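Local coordinates for designed Anbu Protein (Synthetic construct, PDB 5LOY), which probably acts as an N-terminal nucleophile hydrolase related to proteasome beta subunits, and builds a helical assembly, at residues 13-18 with 175-180; 29-34 with 206-211; 81-86 with 124-129. All blocks are in the same frame, centred on the assembly; numbering follows the deposited sequence.

Contact 1 of 3, residues 13-18 with 175-180; sequences VFASDS and VSFDST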
loop_
_atom_site.group_PDB
_atom_site.type_symbol
_atom_site.label_atom_id
_atom_site.label_comp_id
_atom_site.label_asym_id
_atom_site.label_seq_id
_atom_site.Cartn_x
_atom_site.Cartn_y
_atom_site.Cartn_z
ATOM N N VAL A 13 0.963 -17.343 12.891
ATOM C CA VAL A 13 -0.232 -16.518 13.011
ATOM C C VAL A 13 -0.873 -16.316 11.626
ATOM O O VAL A 13 -0.180 -15.981 10.664
ATOM C CB VAL A 13 0.132 -15.140 13.563
ATOM C CG1 VAL A 13 -1.094 -14.243 13.602
ATOM C CG2 VAL A 13 0.745 -15.263 14.940
ATOM N N PHE A 14 -2.172 -16.520 11.531
ATOM C CA PHE A 14 -2.902 -16.350 10.277
ATOM C C PHE A 14 -4.078 -15.432 10.476
ATOM O O PHE A 14 -4.796 -15.547 11.478
ATOM C CB PHE A 14 -3.470 -17.678 9.780
ATOM C CG PHE A 14 -2.441 -18.751 9.586
ATOM C CD1 PHE A 14 -1.795 -18.879 8.387
ATOM C CD2 PHE A 14 -2.172 -19.676 10.594
ATOM C CE1 PHE A 14 -0.866 -19.887 8.193
ATOM C CE2 PHE A 14 -1.260 -20.692 10.401
ATOM C CZ PHE A 14 -0.602 -20.793 9.196
ATOM N N ALA A 15 -4.321 -14.552 9.506
ATOM C CA ALA A 15 -5.498 -13.695 9.560
ATOM C C ALA A 15 -6.065 -13.448 8.186
ATOM O O ALA A 15 -5.321 -13.337 7.211
ATOM C CB ALA A 15 -5.134 -12.378 10.212
ATOM N N SER A 16 -7.376 -13.331 8.100
ATOM C CA SER A 16 -8.021 -13.065 6.818
ATOM C C SER A 16 -9.314 -12.324 7.012
ATOM O O SER A 16 -9.967 -12.519 8.020
ATOM C CB SER A 16 -8.314 -14.381 6.080
ATOM O OG SER A 16 -9.168 -15.201 6.858
ATOM N N ASP A 17 -9.693 -11.498 6.039
ATOM C CA ASP A 17 -10.973 -10.788 6.075
ATOM C C ASP A 17 -12.032 -11.606 5.325
ATOM O O ASP A 17 -11.786 -12.767 4.989
ATOM C CB ASP A 17 -10.835 -9.409 5.447
ATOM C CG ASP A 17 -10.952 -9.446 3.928
ATOM O OD1 ASP A 17 -10.371 -10.389 3.336
ATOM O OD2 ASP A 17 -11.644 -8.561 3.340
ATOM N N SER A 18 -13.203 -11.022 5.059
ATOM C CA SER A 18 -14.284 -11.768 4.402
ATOM C C SER A 18 -14.994 -11.051 3.258
ATOM O O SER A 18 -15.916 -11.585 2.681
ATOM C CB SER A 18 -15.318 -12.219 5.440
ATOM O OG SER A 18 -15.810 -11.117 6.192
ATOM N N VAL A 175 -3.433 -4.553 13.340
ATOM C CA VAL A 175 -3.145 -3.178 12.993
ATOM C C VAL A 175 -2.974 -3.042 11.472
ATOM O O VAL A 175 -3.468 -2.087 10.851
ATOM C CB VAL A 175 -1.875 -2.720 13.768
ATOM C CG1 VAL A 175 -1.261 -1.491 13.154
ATOM C CG2 VAL A 175 -2.243 -2.479 15.222
ATOM N N SER A 176 -2.292 -4.013 10.874
ATOM C CA SER A 176 -2.209 -4.129 9.414
ATOM C C SER A 176 -3.596 -4.128 8.738
ATOM O O SER A 176 -3.784 -3.491 7.698
ATOM C CB SER A 176 -1.461 -5.404 9.033
ATOM O OG SER A 176 -1.196 -5.414 7.643
ATOM N N PHE A 177 -4.556 -4.839 9.324
ATOM C CA PHE A 177 -5.904 -4.836 8.789
ATOM C C PHE A 177 -6.596 -3.517 8.988
ATOM O O PHE A 177 -7.328 -3.058 8.111
ATOM C CB PHE A 177 -6.749 -5.953 9.392
ATOM C CG PHE A 177 -6.615 -7.230 8.655
ATOM C CD1 PHE A 177 -5.522 -8.051 8.879
ATOM C CD2 PHE A 177 -7.545 -7.603 7.698
ATOM C CE1 PHE A 177 -5.358 -9.227 8.178
ATOM C CE2 PHE A 177 -7.376 -8.778 6.976
ATOM C CZ PHE A 177 -6.277 -9.584 7.210
ATOM N N ASP A 178 -6.388 -2.908 10.142
ATOM C CA ASP A 178 -6.994 -1.610 10.438
ATOM C C ASP A 178 -6.635 -0.594 9.365
ATOM O O ASP A 178 -7.506 0.067 8.815
ATOM C CB ASP A 178 -6.543 -1.133 11.811
ATOM C CG ASP A 178 -6.983 0.289 12.126
ATOM O OD1 ASP A 178 -8.170 0.649 11.931
ATOM O OD2 ASP A 178 -6.119 1.059 12.594
ATOM N N SER A 179 -5.344 -0.480 9.072
ATOM C CA SER A 179 -4.850 0.481 8.076
ATOM C C SER A 179 -5.391 0.182 6.685
ATOM O O SER A 179 -5.754 1.095 5.928
ATOM C CB SER A 179 -3.321 0.477 8.051
ATOM O OG SER A 179 -2.818 1.040 9.244
ATOM N N THR A 180 -5.451 -1.096 6.352
ATOM C CA THR A 180 -5.986 -1.528 5.063
ATOM C C THR A 180 -7.472 -1.197 4.937
ATOM O O THR A 180 -7.886 -0.616 3.940
ATOM C CB THR A 180 -5.770 -3.038 4.866
ATOM O OG1 THR A 180 -4.369 -3.350 4.946
ATOM C CG2 THR A 180 -6.316 -3.467 3.542
#

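Contact 2 of 3, residues 29-34 with 206-211; sequences TFRKMH and RRRIDE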
loop_
_atom_site.group_PDB
_atom_site.type_symbol
_atom_site.label_atom_id
_atom_site.label_comp_id
_atom_site.label_asym_id
_atom_site.label_seq_id
_atom_site.Cartn_x
_atom_site.Cartn_y
_atom_site.Cartn_z
ATOM N N THR A 29 -20.073 -11.531 2.022
ATOM C CA THR A 29 -19.226 -12.125 3.029
ATOM C C THR A 29 -19.009 -13.614 2.726
ATOM O O THR A 29 -19.952 -14.383 2.593
ATOM C CB THR A 29 -19.883 -11.901 4.402
ATOM O OG1 THR A 29 -20.129 -10.503 4.565
ATOM C CG2 THR A 29 -18.992 -12.359 5.533
ATOM N N PHE A 30 -17.747 -13.979 2.580
ATOM C CA PHE A 30 -17.319 -15.371 2.464
ATOM C C PHE A 30 -16.045 -15.545 3.280
ATOM O O PHE A 30 -15.105 -14.790 3.124
ATOM C CB PHE A 30 -17.032 -15.751 1.012
ATOM C CG PHE A 30 -18.258 -15.957 0.184
ATOM C CD1 PHE A 30 -18.861 -14.896 -0.463
ATOM C CD2 PHE A 30 -18.794 -17.214 0.020
ATOM C CE1 PHE A 30 -19.997 -15.082 -1.233
ATOM C CE2 PHE A 30 -19.923 -17.413 -0.761
ATOM C CZ PHE A 30 -20.532 -16.342 -1.383
ATOM N N ARG A 31 -16.038 -16.545 4.151
ATOM C CA ARG A 31 -14.866 -16.898 4.966
ATOM C C ARG A 31 -13.689 -17.357 4.064
ATOM O O ARG A 31 -13.906 -18.095 3.121
ATOM C CB ARG A 31 -15.292 -18.021 5.926
ATOM C CG ARG A 31 -14.301 -18.395 7.021
ATOM C CD ARG A 31 -14.718 -19.667 7.776
ATOM N NE ARG A 31 -14.473 -19.536 9.220
ATOM C CZ ARG A 31 -15.380 -19.145 10.120
ATOM N NH1 ARG A 31 -16.621 -18.850 9.768
ATOM N NH2 ARG A 31 -15.036 -19.053 11.394
ATOM N N LYS A 32 -12.464 -16.940 4.373
ATOM C CA LYS A 32 -11.307 -17.279 3.554
ATOM C C LYS A 32 -10.247 -18.136 4.235
ATOM O O LYS A 32 -9.183 -18.371 3.672
ATOM C CB LYS A 32 -10.666 -15.992 3.063
ATOM C CG LYS A 32 -11.618 -15.142 2.224
ATOM C CD LYS A 32 -10.999 -13.788 1.957
ATOM C CE LYS A 32 -12.005 -12.752 1.458
ATOM N NZ LYS A 32 -12.571 -13.150 0.144
ATOM N N MET A 33 -10.549 -18.616 5.439
ATOM C CA MET A 33 -9.655 -19.441 6.235
ATOM C C MET A 33 -10.267 -20.821 6.360
ATOM O O MET A 33 -11.450 -20.952 6.722
ATOM C CB MET A 33 -9.463 -18.828 7.619
ATOM C CG MET A 33 -8.535 -19.609 8.547
ATOM S SD MET A 33 -8.281 -18.854 10.166
ATOM C CE MET A 33 -7.313 -17.422 9.705
ATOM N N HIS A 34 -9.456 -21.843 6.047
ATOM C CA HIS A 34 -9.866 -23.250 6.103
ATOM C C HIS A 34 -8.807 -24.046 6.880
ATOM O O HIS A 34 -7.612 -23.944 6.608
ATOM C CB HIS A 34 -10.019 -23.838 4.697
ATOM C CG HIS A 34 -10.874 -23.017 3.791
ATOM N ND1 HIS A 34 -12.205 -23.298 3.558
ATOM C CD2 HIS A 34 -10.597 -21.897 3.078
ATOM C CE1 HIS A 34 -12.706 -22.398 2.730
ATOM N NE2 HIS A 34 -11.753 -21.534 2.427
ATOM N N ARG A 206 -8.397 -19.597 18.049
ATOM C CA ARG A 206 -9.014 -19.274 16.780
ATOM C C ARG A 206 -10.330 -18.573 17.054
ATOM O O ARG A 206 -11.163 -19.086 17.799
ATOM C CB ARG A 206 -9.207 -20.544 15.965
ATOM C CG ARG A 206 -10.486 -20.673 15.162
ATOM C CD ARG A 206 -10.315 -20.460 13.686
ATOM N NE ARG A 206 -10.851 -21.611 12.952
ATOM C CZ ARG A 206 -11.352 -21.569 11.716
ATOM N NH1 ARG A 206 -11.787 -22.698 11.154
ATOM N NH2 ARG A 206 -11.412 -20.419 11.028
ATOM N N ARG A 207 -10.509 -17.394 16.471
ATOM C CA ARG A 207 -11.798 -16.731 16.552
ATOM C C ARG A 207 -12.125 -15.805 15.396
ATOM O O ARG A 207 -11.289 -15.508 14.549
ATOM C CB ARG A 207 -11.961 -15.990 17.884
ATOM C CG ARG A 207 -11.139 -14.730 18.039
ATOM C CD ARG A 207 -11.284 -14.216 19.474
ATOM N NE ARG A 207 -10.748 -12.861 19.626
ATOM C CZ ARG A 207 -11.466 -11.731 19.601
ATOM N NH1 ARG A 207 -12.780 -11.752 19.424
ATOM N NH2 ARG A 207 -10.846 -10.568 19.748
ATOM N N ARG A 208 -13.389 -15.398 15.395
ATOM C CA ARG A 208 -13.961 -14.472 14.458
ATOM C C ARG A 208 -14.117 -13.095 15.153
ATOM O O ARG A 208 -14.601 -12.993 16.270
ATOM C CB ARG A 208 -15.298 -15.052 13.984
ATOM C CG ARG A 208 -16.149 -14.147 13.100
ATOM C CD ARG A 208 -17.058 -14.928 12.133
ATOM N NE ARG A 208 -16.389 -15.197 10.852
ATOM C CZ ARG A 208 -17.017 -15.434 9.703
ATOM N NH1 ARG A 208 -18.337 -15.472 9.668
ATOM N NH2 ARG A 208 -16.319 -15.648 8.582
ATOM N N ILE A 209 -13.651 -12.051 14.482
ATOM C CA ILE A 209 -13.689 -10.691 14.992
ATOM C C ILE A 209 -14.662 -9.872 14.154
ATOM O O ILE A 209 -14.395 -9.608 12.984
ATOM C CB ILE A 209 -12.289 -10.075 14.887
ATOM C CG1 ILE A 209 -11.341 -10.777 15.857
ATOM C CG2 ILE A 209 -12.309 -8.588 15.218
ATOM C CD1 ILE A 209 -9.879 -10.439 15.640
ATOM N N ASP A 210 -15.774 -9.461 14.739
ATOM C CA ASP A 210 -16.781 -8.676 14.013
ATOM C C ASP A 210 -16.776 -7.191 14.391
ATOM O O ASP A 210 -16.002 -6.752 15.237
ATOM C CB ASP A 210 -18.182 -9.298 14.165
ATOM C CG ASP A 210 -18.729 -9.227 15.591
ATOM O OD1 ASP A 210 -18.260 -8.391 16.398
ATOM O OD2 ASP A 210 -19.665 -10.011 15.906
ATOM N N GLU A 211 -17.640 -6.410 13.757
ATOM C CA GLU A 211 -17.681 -4.950 13.989
ATOM C C GLU A 211 -17.924 -4.534 15.449
ATOM O O GLU A 211 -17.599 -3.435 15.829
ATOM C CB GLU A 211 -18.730 -4.278 13.076
ATOM C CG GLU A 211 -20.186 -4.429 13.501
ATOM C CD GLU A 211 -21.178 -3.903 12.447
ATOM O OE1 GLU A 211 -20.734 -3.310 11.437
ATOM O OE2 GLU A 211 -22.413 -4.061 12.635
#

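Contact 3 of 3, residues 81-86 with 124-129; sequences EAARLV and RLFLIY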
loop_
_atom_site.group_PDB
_atom_site.type_symbol
_atom_site.label_atom_id
_atom_site.label_comp_id
_atom_site.label_asym_id
_atom_site.label_seq_id
_atom_site.Cartn_x
_atom_site.Cartn_y
_atom_site.Cartn_z
ATOM N N GLU A 81 5.009 -31.081 0.261
ATOM C CA GLU A 81 4.089 -31.852 -0.559
ATOM C C GLU A 81 2.651 -31.321 -0.479
ATOM O O GLU A 81 1.921 -31.354 -1.462
ATOM C CB GLU A 81 4.142 -33.334 -0.191
ATOM C CG GLU A 81 5.467 -34.034 -0.553
ATOM C CD GLU A 81 5.830 -33.954 -2.053
ATOM O OE1 GLU A 81 4.919 -34.143 -2.915
ATOM O OE2 GLU A 81 7.027 -33.697 -2.381
ATOM N N ALA A 82 2.234 -30.837 0.679
ATOM C CA ALA A 82 0.913 -30.220 0.813
ATOM C C ALA A 82 0.730 -29.026 -0.140
ATOM O O ALA A 82 -0.285 -28.915 -0.835
ATOM C CB ALA A 82 0.692 -29.761 2.248
ATOM N N ALA A 83 1.733 -28.155 -0.167
ATOM C CA ALA A 83 1.730 -26.978 -1.039
ATOM C C ALA A 83 1.667 -27.391 -2.495
ATOM O O ALA A 83 0.966 -26.794 -3.284
ATOM C CB ALA A 83 2.967 -26.124 -0.788
ATOM N N ARG A 84 2.411 -28.418 -2.838
ATOM C CA ARG A 84 2.364 -28.975 -4.162
ATOM C C ARG A 84 0.962 -29.486 -4.535
ATOM O O ARG A 84 0.541 -29.357 -5.685
ATOM C CB ARG A 84 3.376 -30.103 -4.272
ATOM C CG ARG A 84 3.753 -30.439 -5.687
ATOM C CD ARG A 84 5.142 -31.042 -5.720
ATOM N NE ARG A 84 5.274 -32.001 -6.812
ATOM C CZ ARG A 84 6.111 -33.044 -6.806
ATOM N NH1 ARG A 84 6.903 -33.258 -5.746
ATOM N NH2 ARG A 84 6.164 -33.878 -7.853
ATOM N N LEU A 85 0.238 -30.049 -3.577
ATOM C CA LEU A 85 -1.145 -30.449 -3.838
ATOM C C LEU A 85 -2.046 -29.256 -4.142
ATOM O O LEU A 85 -2.910 -29.347 -5.012
ATOM C CB LEU A 85 -1.745 -31.220 -2.661
ATOM C CG LEU A 85 -1.211 -32.639 -2.425
ATOM C CD1 LEU A 85 -1.774 -33.169 -1.118
ATOM C CD2 LEU A 85 -1.536 -33.559 -3.583
ATOM N N VAL A 86 -1.874 -28.161 -3.416
ATOM C CA VAL A 86 -2.711 -27.002 -3.631
ATOM C C VAL A 86 -2.453 -26.446 -5.011
ATOM O O VAL A 86 -3.384 -26.132 -5.763
ATOM C CB VAL A 86 -2.464 -25.917 -2.576
ATOM C CG1 VAL A 86 -3.218 -24.638 -2.925
ATOM C CG2 VAL A 86 -2.882 -26.412 -1.189
ATOM N N ARG A 124 5.916 -24.560 9.160
ATOM C CA ARG A 124 6.311 -24.051 7.844
ATOM C C ARG A 124 5.183 -23.230 7.207
ATOM O O ARG A 124 4.005 -23.382 7.562
ATOM C CB ARG A 124 6.713 -25.206 6.930
ATOM C CG ARG A 124 7.918 -25.992 7.424
ATOM C CD ARG A 124 8.139 -27.275 6.635
ATOM N NE ARG A 124 8.814 -27.024 5.363
ATOM C CZ ARG A 124 9.165 -27.964 4.484
ATOM N NH1 ARG A 124 8.879 -29.253 4.706
ATOM N NH2 ARG A 124 9.789 -27.613 3.366
ATOM N N LEU A 125 5.559 -22.364 6.274
ATOM C CA LEU A 125 4.644 -21.414 5.673
ATOM C C LEU A 125 4.970 -21.218 4.188
ATOM O O LEU A 125 6.135 -20.950 3.842
ATOM C CB LEU A 125 4.776 -20.084 6.390
ATOM C CG LEU A 125 3.837 -18.977 5.908
ATOM C CD1 LEU A 125 2.396 -19.371 6.210
ATOM C CD2 LEU A 125 4.169 -17.637 6.553
ATOM N N PHE A 126 3.944 -21.326 3.332
ATOM C CA PHE A 126 4.110 -21.248 1.871
ATOM C C PHE A 126 3.168 -20.253 1.214
ATOM O O PHE A 126 2.074 -20.003 1.727
ATOM C CB PHE A 126 3.838 -22.600 1.234
ATOM C CG PHE A 126 4.841 -23.643 1.589
ATOM C CD1 PHE A 126 4.746 -24.316 2.780
ATOM C CD2 PHE A 126 5.886 -23.945 0.742
ATOM C CE1 PHE A 126 5.678 -25.282 3.111
ATOM C CE2 PHE A 126 6.835 -24.903 1.079
ATOM C CZ PHE A 126 6.732 -25.564 2.268
ATOM N N LEU A 127 3.597 -19.713 0.071
ATOM C CA LEU A 127 2.750 -18.875 -0.792
ATOM C C LEU A 127 2.580 -19.585 -2.117
ATOM O O LEU A 127 3.578 -19.955 -2.745
ATOM C CB LEU A 127 3.402 -17.526 -1.013
ATOM C CG LEU A 127 2.769 -16.556 -2.014
ATOM C CD1 LEU A 127 1.366 -16.174 -1.612
ATOM C CD2 LEU A 127 3.599 -15.285 -2.116
ATOM N N ILE A 128 1.335 -19.813 -2.532
ATOM C CA ILE A 128 1.077 -20.456 -3.819
ATOM C C ILE A 128 0.606 -19.411 -4.803
ATOM O O ILE A 128 -0.391 -18.718 -4.574
ATOM C CB ILE A 128 0.044 -21.589 -3.728
ATOM C CG1 ILE A 128 0.570 -22.735 -2.882
ATOM C CG2 ILE A 128 -0.236 -22.165 -5.088
ATOM C CD1 ILE A 128 0.292 -22.572 -1.414
ATOM N N TYR A 129 1.340 -19.292 -5.893
ATOM C CA TYR A 129 1.060 -18.276 -6.882
ATOM C C TYR A 129 -0.054 -18.696 -7.835
ATOM O O TYR A 129 -0.371 -19.873 -7.936
ATOM C CB TYR A 129 2.328 -18.011 -7.703
ATOM C CG TYR A 129 3.484 -17.367 -6.969
ATOM C CD1 TYR A 129 3.345 -16.133 -6.320
ATOM C CD2 TYR A 129 4.735 -17.953 -7.002
ATOM C CE1 TYR A 129 4.420 -15.538 -5.683
ATOM C CE2 TYR A 129 5.817 -17.366 -6.387
ATOM C CZ TYR A 129 5.657 -16.167 -5.727
ATOM O OH TYR A 129 6.774 -15.621 -5.135
#

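Contact 1 of 3, residues 13-18 with 175-180
Phe177 packs the far end of its ring on the Ala15 methyl and on the backbone of Ser16 and Asp17. This joins helix 166-183 to strand 11-21, the outer helix layer to one sheet of the alpha-beta-beta-alpha sandwich of Ntn hydrolases. The tight part lies at that ring end. CE1 lies 3.8 Å from Ala15 CB, and CZ is 3.9 Å from Ser16 CA. CE2 comes to 3.7 Å from Asp17 N and 3.8 Å from Asp17 CB. The strand meets the ring obliquely. Tyr2, Val4 and Leu191 pack round it.

The backbone holds Asp17 CB against the ring. Chi1 of 83° places CG between the backbone N and the carbonyl carbon, and the carboxylate is bound by the backbone N atoms of Thr1, Tyr2, Arg19 and Gly188. Its hold on the Thr1 amine is consistent with the N-terminal active site of this family. The helix side turned from the strand is polar and partly open. Ser179 is partly exposed, while the buried Asp178 forms a salt bridge with Arg158 of the second subunit, which also hydrogen-bonds Ser179. Thr180 OG1 donates to Ser176 O at 2.8 Å, reaching it from the face opposite to Thr180 N.

Contact 2 of 3, residues 29-34 with 206-211
Arg31 sends its CG anti to the backbone N, chi1 -171°, and its chain runs extended toward strand 205-209 before bending at chi3. Arg208 also starts with CG anti to N, then turns sharply at chi3, -90°. This turn lays its guanidinium flat on that of Arg31. The group centres are 4.1 Å apart and the planes differ by 17°. Arg31 NH1 sits over the centre of the Arg208 group, 3.4 Å from Arg208 CZ. Arg208 NH2 also reaches back along the Arg31 chain, 3.7 Å from Arg31 CB. Both groups are donors, so they stack without hydrogen bonding to each other.

Their shared anion lies outside both segments: Asp192 on strand 191-197 forms a salt bridge with Arg31 NH2 and a long, weak ion pair with Arg208 NH2. The site lies where the chain crosses between the two sheets of the Ntn sandwich: strand 27-29 belongs to the same sheet as 205-209, and strand 33-38 to the other.

Arg206 bends at chi2 and chi3, and its guanidinium stands nearly perpendicular to that of Arg31. Arg206 NH2 meets the Arg31 edge in plane, 3.7 Å from Arg31 NE. Both are positively charged donors. Arg206 also touches Asp192, whose carboxylate probably eases the repulsion among all three arginines. The same NH2 touches Met33 SD at 3.6 Å. The Met33 and Arg206 chains run antiparallel past one another. Met33 is buried against Ser16 and Leu194 of the facing sheet and Val45 and Leu47 of the neighbouring strand 42-50 in its own sheet.

Contact 3 of 3, residues 81-86 with 124-129
Ala83 lays its methyl over one face of the Phe126 ring. The CB is 4.2 Å from the ring centroid and 24° off the ring normal, a CH-pi contact. It is displaced toward the rim where the ring joins the chain, 3.9 Å from Phe126 CG. The ring runs back toward the start of helix 79-94, where it touches Met79 and Phe80.

Two residues on in the strand, Ile128 lies on the same side. Its CG1 is anti to the carbonyl carbon, chi1 -65°, which turns this branch toward the helix. There CG1 meets Val86 CG1 at 4.2 Å and approaches Ala83 O at 4.1 Å. Ile128 CD1 also comes to 4.5 Å from Ala83 CB. Ala83 thus meets both Phe126 and Ile128; Val86, one turn on, meets Ile128. The axes of segments 81-86 and 124-128 run nearly parallel, 19° apart, and approach to 9.1 Å.

Leu125 and Leu127, on the other face of the strand, touch Phe144 of the second sheet, and Leu127 also Ile146. A strand covered by a helix on one side and by a second sheet on the other is characteristic of the four-layer alpha-beta-beta-alpha fold of proteasome subunits.

The three contacts sample successive layers of one sandwich. Contact 1 joins the six-stranded sheet to helix 166-183. Contact 3 joins the five-stranded sheet to helix 79-94, its centre about 21 Å from that of contact 1. Contact 2 links the two sheets; its centre lies about 10 Å from that of contact 1 and about 22 Å from that of contact 3. Along the chain, contacts 1 and 2 interleave, and contact 3 is nested inside the loops that both close. Contacts 1 and 3 meet between the sheets through Phe14 and Leu125. Together they hold the helix-sheet-sheet-helix layers of an Ntn-type subunit together. The second subunit touches contacts 1 and 2 but not contact 3.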